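Local coordinates for RND efflux system, outer membrane lipoprotein, NodT family (Burkholderia mallei, PDB 6U94) that probably serves as the outer-membrane channel component of an RND-type efflux system, carrying compounds out of the cell, at residues A[81-86]-A[126-131]; A[88-93]-A[237-242]; A[168-173]-A[244-249]; A[383-388]-A[445-450]. All coordinates share one frame; numbering follows the deposited sequence.

Three of the contacts gather round the helix 72-86 region of this largely helical efflux protein, and contact 4 joins the long helices 362-415 and 421-454. Contacts 1 and 2 are about 9 Å apart between centres and meet where Arg83 O lies 2.9 Å from Ile88 N, a probable hydrogen bond. Contact 3 lies about 12 Å, centre to centre, from each of them; contacts 2 and 3 share helix 211-247, while Tyr86 OH reaches Glu169 OE2 at 2.6 Å. Contact 4, about 20 Å from contact 3 between centres, is joined to it by a probable hydrogen bond between Asn172 OD1 and Thr446 OG1, 2.5 Å. A glycerol, probably from the crystallisation liquor, lies about 3 Å from the Arg90 side chain.

Contact 1 of 4, residues A[81-86]-A[126-131]; sequences EARALY and ASVGLT
Arg83, on helix 72-86, reaches across to a type II beta turn running from Ser127 to Leu130, and its guanidinium takes Val128 O inside the turn and Ala126 O just before it. CB points toward the turn; CG lies anti to the carbonyl carbon (chi1 -73°), and beyond CG the chain bends at chi3, about the CG-CD bond, bringing the guanidinium edge-on to the turn backbone. Arg83 NE stays 3.9 Å from Ala126 O, too far to bind it. Arg83 CZ lies against Leu130, whose CD2 sits over one face of the guanidinium, displaced toward the rim, and approaches Arg83 NH1 at 3.5 Å. Arg83 NH1 donates to Val128 O at 3.1 Å, almost in line with the C=O bond. NH2 donates twice: to Ala126 O, and to the same Val128 oxygen, which is thus gripped by both terminal nitrogens. All three bonds lie close to the guanidinium plane, an arrangement that should fix the rotation of the group. Arg83 NH1 also forms a salt bridge with Glu169 of helix 156-203. Gly129 O accepts a hydrogen bond from Lys453 of helix 421-454. The shortest bond across the contact runs from Arg83 NH2 to Ala126 O, 2.6 Å with an N-H...O angle of 154°.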
loop_
_atom_site.group_PDB
_atom_site.type_symbol
_atom_site.label_atom_id
_atom_site.label_comp_id
_atom_site.label_asym_id
_atom_site.label_seq_id
_atom_site.Cartn_x
_atom_site.Cartn_y
_atom_site.Cartn_z
ATOM N N GLU A 81 14.271 2.717 -9.319
ATOM C CA GLU A 81 15.044 1.479 -9.319
ATOM C C GLU A 81 14.566 0.527 -8.229
ATOM O O GLU A 81 14.476 -0.686 -8.455
ATOM C CB GLU A 81 16.530 1.784 -9.144
ATOM C CG GLU A 81 17.401 0.544 -8.999
ATOM C CD GLU A 81 18.860 0.874 -8.740
ATOM O OE1 GLU A 81 19.206 2.077 -8.689
ATOM O OE2 GLU A 81 19.663 -0.071 -8.588
ATOM N N ALA A 82 14.264 1.057 -7.042
ATOM C CA ALA A 82 13.846 0.210 -5.930
ATOM C C ALA A 82 12.517 -0.472 -6.230
ATOM O O ALA A 82 12.362 -1.675 -5.997
ATOM C CB ALA A 82 13.752 1.036 -4.647
ATOM N N ARG A 83 11.548 0.285 -6.751
ATOM C CA ARG A 83 10.251 -0.294 -7.083
ATOM C C ARG A 83 10.389 -1.409 -8.111
ATOM O O ARG A 83 9.710 -2.438 -8.018
ATOM C CB ARG A 83 9.310 0.796 -7.597
ATOM C CG ARG A 83 8.816 1.739 -6.515
ATOM C CD ARG A 83 8.188 2.987 -7.109
ATOM N NE ARG A 83 7.150 2.672 -8.086
ATOM C CZ ARG A 83 5.893 2.384 -7.771
ATOM N NH1 ARG A 83 5.516 2.362 -6.499
ATOM N NH2 ARG A 83 5.014 2.113 -8.727
ATOM N N ALA A 84 11.273 -1.226 -9.096
ATOM C CA ALA A 84 11.496 -2.270 -10.089
ATOM C C ALA A 84 12.132 -3.506 -9.469
ATOM O O ALA A 84 11.941 -4.619 -9.973
ATOM C CB ALA A 84 12.370 -1.741 -11.228
ATOM N N LEU A 85 12.880 -3.337 -8.376
ATOM C CA LEU A 85 13.546 -4.480 -7.766
ATOM C C LEU A 85 12.561 -5.385 -7.038
ATOM O O LEU A 85 12.657 -6.613 -7.132
ATOM C CB LEU A 85 14.641 -4.008 -6.810
ATOM C CG LEU A 85 15.976 -3.632 -7.458
ATOM C CD1 LEU A 85 17.010 -3.271 -6.402
ATOM C CD2 LEU A 85 16.477 -4.766 -8.339
ATOM N N TYR A 86 11.601 -4.806 -6.313
ATOM C CA TYR A 86 10.779 -5.589 -5.402
ATOM C C TYR A 86 9.275 -5.437 -5.587
ATOM O O TYR A 86 8.532 -6.197 -4.961
ATOM C CB TYR A 86 11.120 -5.237 -3.945
ATOM C CG TYR A 86 10.261 -4.130 -3.379
ATOM C CD1 TYR A 86 10.485 -2.804 -3.729
ATOM C CD2 TYR A 86 9.220 -4.410 -2.501
ATOM C CE1 TYR A 86 9.696 -1.787 -3.218
ATOM C CE2 TYR A 86 8.425 -3.404 -1.987
ATOM C CZ TYR A 86 8.669 -2.092 -2.348
ATOM O OH TYR A 86 7.885 -1.081 -1.839
ATOM N N ALA A 126 3.614 -0.162 -13.856
ATOM C CA ALA A 126 4.713 0.564 -13.232
ATOM C C ALA A 126 4.244 1.539 -12.161
ATOM O O ALA A 126 5.057 1.963 -11.336
ATOM C CB ALA A 126 5.518 1.313 -14.295
ATOM N N SER A 127 2.960 1.899 -12.150
ATOM C CA SER A 127 2.437 2.919 -11.252
ATOM C C SER A 127 1.718 2.338 -10.041
ATOM O O SER A 127 0.966 3.061 -9.380
ATOM C CB SER A 127 1.498 3.854 -12.014
ATOM O OG SER A 127 2.190 4.546 -13.038
ATOM N N VAL A 128 1.941 1.057 -9.729
ATOM C CA VAL A 128 1.192 0.409 -8.656
ATOM C C VAL A 128 1.475 1.102 -7.331
ATOM O O VAL A 128 2.632 1.351 -6.969
ATOM C CB VAL A 128 1.523 -1.092 -8.596
ATOM C CG1 VAL A 128 3.026 -1.322 -8.510
ATOM C CG2 VAL A 128 0.818 -1.744 -7.415
ATOM N N GLY A 129 0.408 1.435 -6.607
ATOM C CA GLY A 129 0.551 2.083 -5.318
ATOM C C GLY A 129 0.949 3.542 -5.368
ATOM O O GLY A 129 1.426 4.074 -4.363
ATOM N N LEU A 130 0.761 4.209 -6.503
ATOM C CA LEU A 130 1.101 5.616 -6.654
ATOM C C LEU A 130 -0.163 6.461 -6.740
ATOM O O LEU A 130 -1.119 6.100 -7.435
ATOM C CB LEU A 130 1.965 5.845 -7.899
ATOM C CG LEU A 130 3.351 5.199 -7.903
ATOM C CD1 LEU A 130 4.141 5.634 -9.131
ATOM C CD2 LEU A 130 4.101 5.536 -6.623
ATOM N N THR A 131 -0.160 7.591 -6.039
ATOM C CA THR A 131 -1.273 8.523 -6.099
ATOM C C THR A 131 -1.243 9.306 -7.412
ATOM O O THR A 131 -0.336 9.159 -8.236
ATOM C CB THR A 131 -1.247 9.469 -4.903
ATOM O OG1 THR A 131 -0.005 10.185 -4.879
ATOM C CG2 THR A 131 -1.408 8.681 -3.601
#

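Contact 2 of 4, residues A[88-93]-A[237-242]; sequences IQRAAQ and AQDENA
Arg90 reaches Asp239 in a salt bridge that joins the loop after helix 72-86 to the long helix 211-247 of the family's helical bundle. The backbones stay well apart, with Arg90 CA and Gln238 CA 10.7 Å from each other, so the long arginine side chain spans the distance. The tight part is a single nitrogen: Arg90 NH2 makes the salt bridge to Asp239 OD1, modelled at 2.5 Å, which is shorter than expected and doubtful as an exact value. The carboxylate and guanidinium planes are nearly coplanar, 22° apart, although the two side chains cross at about a right angle, and Asp239 CG lies at the guanidinium edge. Asp239 reaches this spot with CG anti to its carbonyl carbon (chi1 -60°), while Arg90 bends at chi3 to turn NH2 toward it.

The looser part is on the Gln238 side. That side chain runs extended beyond CG and offers OE1 to the same NH2, but the hydrogen bond is weak and its amide is turned 33° from the guanidinium. Beyond the pair, NH1 of Arg90 forms a salt bridge with Asp180 of helix 156-203 and a weak hydrogen bond to a glycerol, probably from the crystallisation liquor. Asp180 and Asp239 bring like charges close, and Arg90, bonded to both carboxylates, would probably offset them. Thus the arginine joins two helices to the loop, while at its weaker edge Arg90 NH2 stands 3.4 Å from Gln238 OE1.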
loop_
_atom_site.group_PDB
_atom_site.type_symbol
_atom_site.label_atom_id
_atom_site.label_comp_id
_atom_site.label_asym_id
_atom_site.label_seq_id
_atom_site.Cartn_x
_atom_site.Cartn_y
_atom_site.Cartn_z
ATOM N N ILE A 88 7.280 -3.759 -8.780
ATOM C CA ILE A 88 6.597 -3.682 -10.072
ATOM C C ILE A 88 6.272 -5.076 -10.596
ATOM O O ILE A 88 5.161 -5.334 -11.075
ATOM C CB ILE A 88 7.440 -2.887 -11.084
ATOM C CG1 ILE A 88 7.841 -1.531 -10.503
ATOM C CG2 ILE A 88 6.668 -2.694 -12.380
ATOM C CD1 ILE A 88 6.668 -0.640 -10.186
ATOM N N GLN A 89 7.234 -5.995 -10.512
ATOM C CA GLN A 89 7.040 -7.329 -11.065
ATOM C C GLN A 89 6.282 -8.267 -10.133
ATOM O O GLN A 89 5.827 -9.322 -10.588
ATOM C CB GLN A 89 8.389 -7.951 -11.432
ATOM C CG GLN A 89 9.053 -7.329 -12.656
ATOM C CD GLN A 89 8.319 -7.623 -13.960
ATOM O OE1 GLN A 89 7.242 -8.220 -13.967
ATOM N NE2 GLN A 89 8.911 -7.207 -15.073
ATOM N N ARG A 90 6.133 -7.924 -8.857
ATOM C CA ARG A 90 5.316 -8.714 -7.948
ATOM C C ARG A 90 3.854 -8.288 -7.956
ATOM O O ARG A 90 3.073 -8.776 -7.131
ATOM C CB ARG A 90 5.879 -8.643 -6.527
ATOM C CG ARG A 90 6.899 -9.726 -6.229
ATOM C CD ARG A 90 7.153 -9.829 -4.742
ATOM N NE ARG A 90 8.483 -9.360 -4.374
ATOM C CZ ARG A 90 8.862 -9.114 -3.126
ATOM N NH1 ARG A 90 8.006 -9.284 -2.127
ATOM N NH2 ARG A 90 10.096 -8.693 -2.875
ATOM N N ALA A 91 3.464 -7.397 -8.869
ATOM C CA ALA A 91 2.058 -7.061 -9.055
ATOM C C ALA A 91 1.265 -8.187 -9.704
ATOM O O ALA A 91 0.053 -8.034 -9.897
ATOM C CB ALA A 91 1.928 -5.788 -9.891
ATOM N N ALA A 92 1.914 -9.307 -10.042
ATOM C CA ALA A 92 1.201 -10.434 -10.637
ATOM C C ALA A 92 0.245 -11.084 -9.643
ATOM O O ALA A 92 -0.808 -11.594 -10.041
ATOM C CB ALA A 92 2.197 -11.463 -11.173
ATOM N N GLN A 93 0.586 -11.077 -8.359
ATOM C CA GLN A 93 -0.282 -11.641 -7.335
ATOM C C GLN A 93 -1.157 -10.560 -6.708
ATOM O O GLN A 93 -2.384 -10.626 -6.775
ATOM C CB GLN A 93 0.548 -12.342 -6.256
ATOM N N ALA A 237 15.750 -11.081 -0.476
ATOM C CA ALA A 237 16.922 -10.444 -1.067
ATOM C C ALA A 237 16.539 -9.187 -1.840
ATOM O O ALA A 237 17.217 -8.158 -1.742
ATOM C CB ALA A 237 17.652 -11.433 -1.974
ATOM N N GLN A 238 15.447 -9.250 -2.608
ATOM C CA GLN A 238 15.006 -8.084 -3.368
ATOM C C GLN A 238 14.591 -6.945 -2.445
ATOM O O GLN A 238 14.911 -5.779 -2.706
ATOM C CB GLN A 238 13.849 -8.468 -4.290
ATOM C CG GLN A 238 14.177 -9.540 -5.316
ATOM C CD GLN A 238 12.936 -10.059 -6.016
ATOM O OE1 GLN A 238 11.812 -9.789 -5.589
ATOM N NE2 GLN A 238 13.132 -10.806 -7.097
ATOM N N ASP A 239 13.868 -7.262 -1.366
ATOM C CA ASP A 239 13.457 -6.234 -0.415
ATOM C C ASP A 239 14.662 -5.510 0.168
ATOM O O ASP A 239 14.668 -4.276 0.271
ATOM C CB ASP A 239 12.628 -6.857 0.710
ATOM C CG ASP A 239 11.367 -7.531 0.210
ATOM O OD1 ASP A 239 11.058 -7.434 -0.996
ATOM O OD2 ASP A 239 10.683 -8.166 1.035
ATOM N N GLU A 240 15.693 -6.263 0.556
ATOM C CA GLU A 240 16.867 -5.650 1.161
ATOM C C GLU A 240 17.650 -4.819 0.150
ATOM O O GLU A 240 18.242 -3.796 0.517
ATOM C CB GLU A 240 17.753 -6.729 1.784
ATOM C CG GLU A 240 17.067 -7.498 2.900
ATOM C CD GLU A 240 17.929 -8.609 3.473
ATOM O OE1 GLU A 240 18.828 -9.102 2.758
ATOM O OE2 GLU A 240 17.708 -8.984 4.645
ATOM N N ASN A 241 17.667 -5.236 -1.120
ATOM C CA ASN A 241 18.314 -4.433 -2.153
ATOM C C ASN A 241 17.590 -3.106 -2.345
ATOM O O ASN A 241 18.209 -2.036 -2.314
ATOM C CB ASN A 241 18.368 -5.207 -3.471
ATOM C CG ASN A 241 19.747 -5.757 -3.769
ATOM O OD1 ASN A 241 20.524 -6.046 -2.857
ATOM N ND2 ASN A 241 20.065 -5.896 -5.051
ATOM N N ALA A 242 16.269 -3.160 -2.545
ATOM C CA ALA A 242 15.494 -1.940 -2.736
ATOM C C ALA A 242 15.574 -1.040 -1.512
ATOM O O ALA A 242 15.609 0.191 -1.637
ATOM C CB ALA A 242 14.038 -2.286 -3.055
#

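Contact 3 of 4, residues A[168-173]-A[244-249]; sequences AEVANT and AVLIGG
The backbones of helix 156-203 and helix 211-247 come nearest at Val170 and Leu246, whose CA atoms are 6.2 Å apart, close to where the second helix ends and Gly248 takes a positive phi. This is buried helix-helix packing, centred on one leucine. Leu246 points toward the other helix, with CG anti to its carbonyl carbon (chi1 -77°), and sets CD1 against Glu169 O and Thr173 OG1. Leu246 CD1 lies 3.2 Å from Glu169 O, and it meets Thr173 OG1 tip to tip at 3.3 Å. CD1 and, a little farther off, CD2 both lie against Glu169 CB and CG, and Val170 slides past in the opposite direction, Val170 CG2 resting 3.7 Å from Leu246 CB. The carboxylate of Glu169 leads away from the leucine, after a bend at chi2, to Tyr86 OH and to salt bridges with Arg83 and Arg87. Outside the pair, Leu246 also packs on Ile79 and Ala82 of helix 72-86, and Val170 on helix 56-67. The hydroxyl beside the leucine is itself engaged: Thr173 OG1 donates to Glu169 O at 2.6 Å, an oxygen that also accepts from Thr173 N.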
loop_
_atom_site.group_PDB
_atom_site.type_symbol
_atom_site.label_atom_id
_atom_site.label_comp_id
_atom_site.label_asym_id
_atom_site.label_seq_id
_atom_site.Cartn_x
_atom_site.Cartn_y
_atom_site.Cartn_z
ATOM N N ALA A 168 7.016 6.999 1.825
ATOM C CA ALA A 168 6.091 5.882 1.690
ATOM C C ALA A 168 6.783 4.647 1.129
ATOM O O ALA A 168 6.511 3.524 1.569
ATOM C CB ALA A 168 4.919 6.287 0.804
ATOM N N GLU A 169 7.677 4.832 0.155
ATOM C CA GLU A 169 8.329 3.685 -0.465
ATOM C C GLU A 169 9.288 2.997 0.498
ATOM O O GLU A 169 9.450 1.773 0.439
ATOM C CB GLU A 169 9.062 4.114 -1.734
ATOM C CG GLU A 169 9.275 2.982 -2.726
ATOM C CD GLU A 169 7.966 2.421 -3.260
ATOM O OE1 GLU A 169 7.159 3.199 -3.810
ATOM O OE2 GLU A 169 7.739 1.201 -3.124
ATOM N N VAL A 170 9.929 3.758 1.387
ATOM C CA VAL A 170 10.760 3.144 2.420
ATOM C C VAL A 170 9.902 2.312 3.364
ATOM O O VAL A 170 10.286 1.206 3.765
ATOM C CB VAL A 170 11.554 4.222 3.181
ATOM C CG1 VAL A 170 12.252 3.616 4.390
ATOM C CG2 VAL A 170 12.566 4.891 2.259
ATOM N N ALA A 171 8.723 2.825 3.726
ATOM C CA ALA A 171 7.854 2.111 4.656
ATOM C C ALA A 171 7.304 0.838 4.026
ATOM O O ALA A 171 7.312 -0.229 4.651
ATOM C CB ALA A 171 6.714 3.019 5.117
ATOM N N ASN A 172 6.820 0.930 2.785
ATOM C CA ASN A 172 6.259 -0.249 2.135
ATOM C C ASN A 172 7.321 -1.307 1.872
ATOM O O ASN A 172 7.007 -2.502 1.840
ATOM C CB ASN A 172 5.570 0.139 0.829
ATOM C CG ASN A 172 4.801 -1.015 0.210
ATOM O OD1 ASN A 172 3.710 -1.360 0.667
ATOM N ND2 ASN A 172 5.362 -1.615 -0.833
ATOM N N THR A 173 8.576 -0.894 1.684
ATOM C CA THR A 173 9.642 -1.858 1.431
ATOM C C THR A 173 10.065 -2.576 2.709
ATOM O O THR A 173 10.312 -3.787 2.689
ATOM C CB THR A 173 10.839 -1.160 0.786
ATOM O OG1 THR A 173 10.417 -0.531 -0.427
ATOM C CG2 THR A 173 11.936 -2.158 0.463
ATOM N N ALA A 244 18.132 -0.762 0.528
ATOM C CA ALA A 244 19.432 -0.102 0.487
ATOM C C ALA A 244 19.437 1.039 -0.521
ATOM O O ALA A 244 20.020 2.097 -0.264
ATOM C CB ALA A 244 20.527 -1.118 0.158
ATOM N N VAL A 245 18.789 0.845 -1.672
ATOM C CA VAL A 245 18.692 1.911 -2.663
ATOM C C VAL A 245 17.895 3.085 -2.109
ATOM O O VAL A 245 18.255 4.252 -2.313
ATOM C CB VAL A 245 18.070 1.374 -3.967
ATOM C CG1 VAL A 245 17.828 2.510 -4.954
ATOM C CG2 VAL A 245 18.960 0.309 -4.583
ATOM N N LEU A 246 16.808 2.794 -1.391
ATOM C CA LEU A 246 15.916 3.855 -0.932
ATOM C C LEU A 246 16.576 4.728 0.127
ATOM O O LEU A 246 16.343 5.942 0.167
ATOM C CB LEU A 246 14.618 3.254 -0.397
ATOM C CG LEU A 246 13.624 2.794 -1.461
ATOM C CD1 LEU A 246 12.429 2.112 -0.814
ATOM C CD2 LEU A 246 13.181 3.974 -2.312
ATOM N N ILE A 247 17.391 4.135 1.003
ATOM C CA ILE A 247 18.080 4.921 2.022
ATOM C C ILE A 247 19.430 5.438 1.549
ATOM O O ILE A 247 20.059 6.238 2.260
ATOM C CB ILE A 247 18.268 4.116 3.323
ATOM C CG1 ILE A 247 19.153 2.895 3.075
ATOM C CG2 ILE A 247 16.916 3.701 3.893
ATOM C CD1 ILE A 247 19.605 2.210 4.345
ATOM N N GLY A 248 19.896 5.017 0.375
ATOM C CA GLY A 248 21.134 5.523 -0.180
ATOM C C GLY A 248 22.398 4.970 0.433
ATOM O O GLY A 248 23.473 5.540 0.212
ATOM N N GLY A 249 22.314 3.881 1.191
ATOM C CA GLY A 249 23.479 3.302 1.815
ATOM C C GLY A 249 23.205 1.938 2.411
ATOM O O GLY A 249 22.103 1.391 2.295
#

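Contact 4 of 4, residues A[383-388]-A[445-450]; sequences AARATY and LTSRVT
Arg385 and Arg448 lay their guanidinium groups on one another where the long helices 362-415 and 421-454, joined by a short turn, pair as an antiparallel helical hairpin; the segment axes are 9.0 Å apart at closest approach, with 168° between their directions. The stack is offset: the centres are 4.2 Å apart, the planes tilted by 28°, and Arg385 NH2 sits over one face of the Arg448 group, 3.2 Å from Arg448 NH1. The CD of Arg448 covers a face of Arg385 in return, toward the rim. Nearer the backbone of Arg385, Ser447 OG lies 3.1 Å from Arg385 CB, and Tyr388 brings its ring edge near Ser447 CB.

Further out, acidic partners position the arginine. Arg385 has CG anti to the backbone N (chi1 -168°), running its chain past Ser447 to the stack; NH1 is held by a salt bridge to Glu269 and NE by one to Glu389 on its own helix. Ser447 OG bonds to Gly444 O, one turn back, and Arg448 packs on Leu267 and Phe270 of a nearby loop. Two cations this close would repel each other, so the carboxylates of Glu269 and Glu389 that bind Arg385 probably offset much of that cost and let the flat stacking hold.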
loop_
_atom_site.group_PDB
_atom_site.type_symbol
_atom_site.label_atom_id
_atom_site.label_comp_id
_atom_site.label_asym_id
_atom_site.label_seq_id
_atom_site.Cartn_x
_atom_site.Cartn_y
_atom_site.Cartn_z
ATOM N N ALA A 383 -11.821 2.308 1.098
ATOM C CA ALA A 383 -12.589 1.110 0.778
ATOM C C ALA A 383 -11.668 -0.068 0.506
ATOM O O ALA A 383 -11.947 -1.192 0.939
ATOM C CB ALA A 383 -13.498 1.369 -0.422
ATOM N N ALA A 384 -10.564 0.170 -0.206
ATOM C CA ALA A 384 -9.591 -0.888 -0.453
ATOM C C ALA A 384 -9.099 -1.494 0.854
ATOM O O ALA A 384 -8.995 -2.719 0.983
ATOM C CB ALA A 384 -8.416 -0.345 -1.263
ATOM N N ARG A 385 -8.796 -0.645 1.840
ATOM C CA ARG A 385 -8.348 -1.157 3.129
ATOM C C ARG A 385 -9.436 -1.976 3.804
ATOM O O ARG A 385 -9.159 -3.039 4.370
ATOM C CB ARG A 385 -7.917 -0.016 4.044
ATOM C CG ARG A 385 -7.173 -0.524 5.264
ATOM C CD ARG A 385 -7.434 0.306 6.497
ATOM N NE ARG A 385 -6.854 -0.333 7.672
ATOM C CZ ARG A 385 -6.634 0.282 8.828
ATOM N NH1 ARG A 385 -6.938 1.566 8.968
ATOM N NH2 ARG A 385 -6.103 -0.387 9.842
ATOM N N ALA A 386 -10.680 -1.485 3.773
ATOM C CA ALA A 386 -11.785 -2.219 4.377
ATOM C C ALA A 386 -11.967 -3.583 3.725
ATOM O O ALA A 386 -12.328 -4.553 4.401
ATOM C CB ALA A 386 -13.074 -1.400 4.280
ATOM N N THR A 387 -11.714 -3.677 2.417
ATOM C CA THR A 387 -11.766 -4.969 1.741
ATOM C C THR A 387 -10.663 -5.897 2.240
ATOM O O THR A 387 -10.909 -7.081 2.503
ATOM C CB THR A 387 -11.656 -4.774 0.228
ATOM O OG1 THR A 387 -12.821 -4.094 -0.249
ATOM C CG2 THR A 387 -11.534 -6.118 -0.477
ATOM N N TYR A 388 -9.446 -5.371 2.392
ATOM C CA TYR A 388 -8.329 -6.205 2.821
ATOM C C TYR A 388 -8.510 -6.694 4.255
ATOM O O TYR A 388 -8.170 -7.840 4.568
ATOM C CB TYR A 388 -7.018 -5.438 2.676
ATOM C CG TYR A 388 -6.615 -5.199 1.240
ATOM C CD1 TYR A 388 -6.728 -6.207 0.292
ATOM C CD2 TYR A 388 -6.135 -3.963 0.829
ATOM C CE1 TYR A 388 -6.364 -5.993 -1.027
ATOM C CE2 TYR A 388 -5.768 -3.739 -0.488
ATOM C CZ TYR A 388 -5.883 -4.755 -1.411
ATOM O OH TYR A 388 -5.520 -4.536 -2.721
ATOM N N LEU A 445 -1.589 -3.105 5.245
ATOM C CA LEU A 445 -0.578 -2.123 5.622
ATOM C C LEU A 445 -0.218 -1.235 4.440
ATOM O O LEU A 445 -0.153 -0.006 4.568
ATOM C CB LEU A 445 0.664 -2.833 6.160
ATOM C CG LEU A 445 0.451 -3.716 7.390
ATOM C CD1 LEU A 445 1.747 -4.403 7.788
ATOM C CD2 LEU A 445 -0.101 -2.891 8.541
ATOM N N THR A 446 0.009 -1.847 3.273
ATOM C CA THR A 446 0.353 -1.089 2.077
ATOM C C THR A 446 -0.702 -0.035 1.763
ATOM O O THR A 446 -0.367 1.100 1.402
ATOM C CB THR A 446 0.530 -2.039 0.891
ATOM O OG1 THR A 446 1.692 -2.850 1.096
ATOM C CG2 THR A 446 0.682 -1.262 -0.418
ATOM N N SER A 447 -1.980 -0.387 1.905
ATOM C CA SER A 447 -3.038 0.562 1.585
ATOM C C SER A 447 -3.104 1.700 2.596
ATOM O O SER A 447 -3.579 2.790 2.262
ATOM C CB SER A 447 -4.386 -0.152 1.502
ATOM O OG SER A 447 -5.062 -0.083 2.739
ATOM N N ARG A 448 -2.654 1.468 3.832
ATOM C CA ARG A 448 -2.558 2.563 4.793
ATOM C C ARG A 448 -1.426 3.509 4.418
ATOM O O ARG A 448 -1.540 4.729 4.590
ATOM C CB ARG A 448 -2.357 2.009 6.203
ATOM C CG ARG A 448 -3.524 1.158 6.694
ATOM C CD ARG A 448 -3.117 0.213 7.809
ATOM N NE ARG A 448 -2.783 0.913 9.045
ATOM C CZ ARG A 448 -2.713 0.320 10.233
ATOM N NH1 ARG A 448 -2.959 -0.980 10.342
ATOM N NH2 ARG A 448 -2.404 1.024 11.314
ATOM N N VAL A 449 -0.323 2.959 3.905
ATOM C CA VAL A 449 0.771 3.781 3.402
ATOM C C VAL A 449 0.299 4.630 2.229
ATOM O O VAL A 449 0.620 5.821 2.136
ATOM C CB VAL A 449 1.965 2.890 3.017
ATOM C CG1 VAL A 449 2.972 3.673 2.177
ATOM C CG2 VAL A 449 2.626 2.332 4.267
ATOM N N THR A 450 -0.485 4.036 1.325
ATOM C CA THR A 450 -0.989 4.784 0.179
ATOM C C THR A 450 -1.967 5.871 0.612
ATOM O O THR A 450 -1.981 6.967 0.038
ATOM C CB THR A 450 -1.651 3.837 -0.817
ATOM O OG1 THR A 450 -0.756 2.758 -1.110
ATOM C CG2 THR A 450 -1.982 4.572 -2.108
#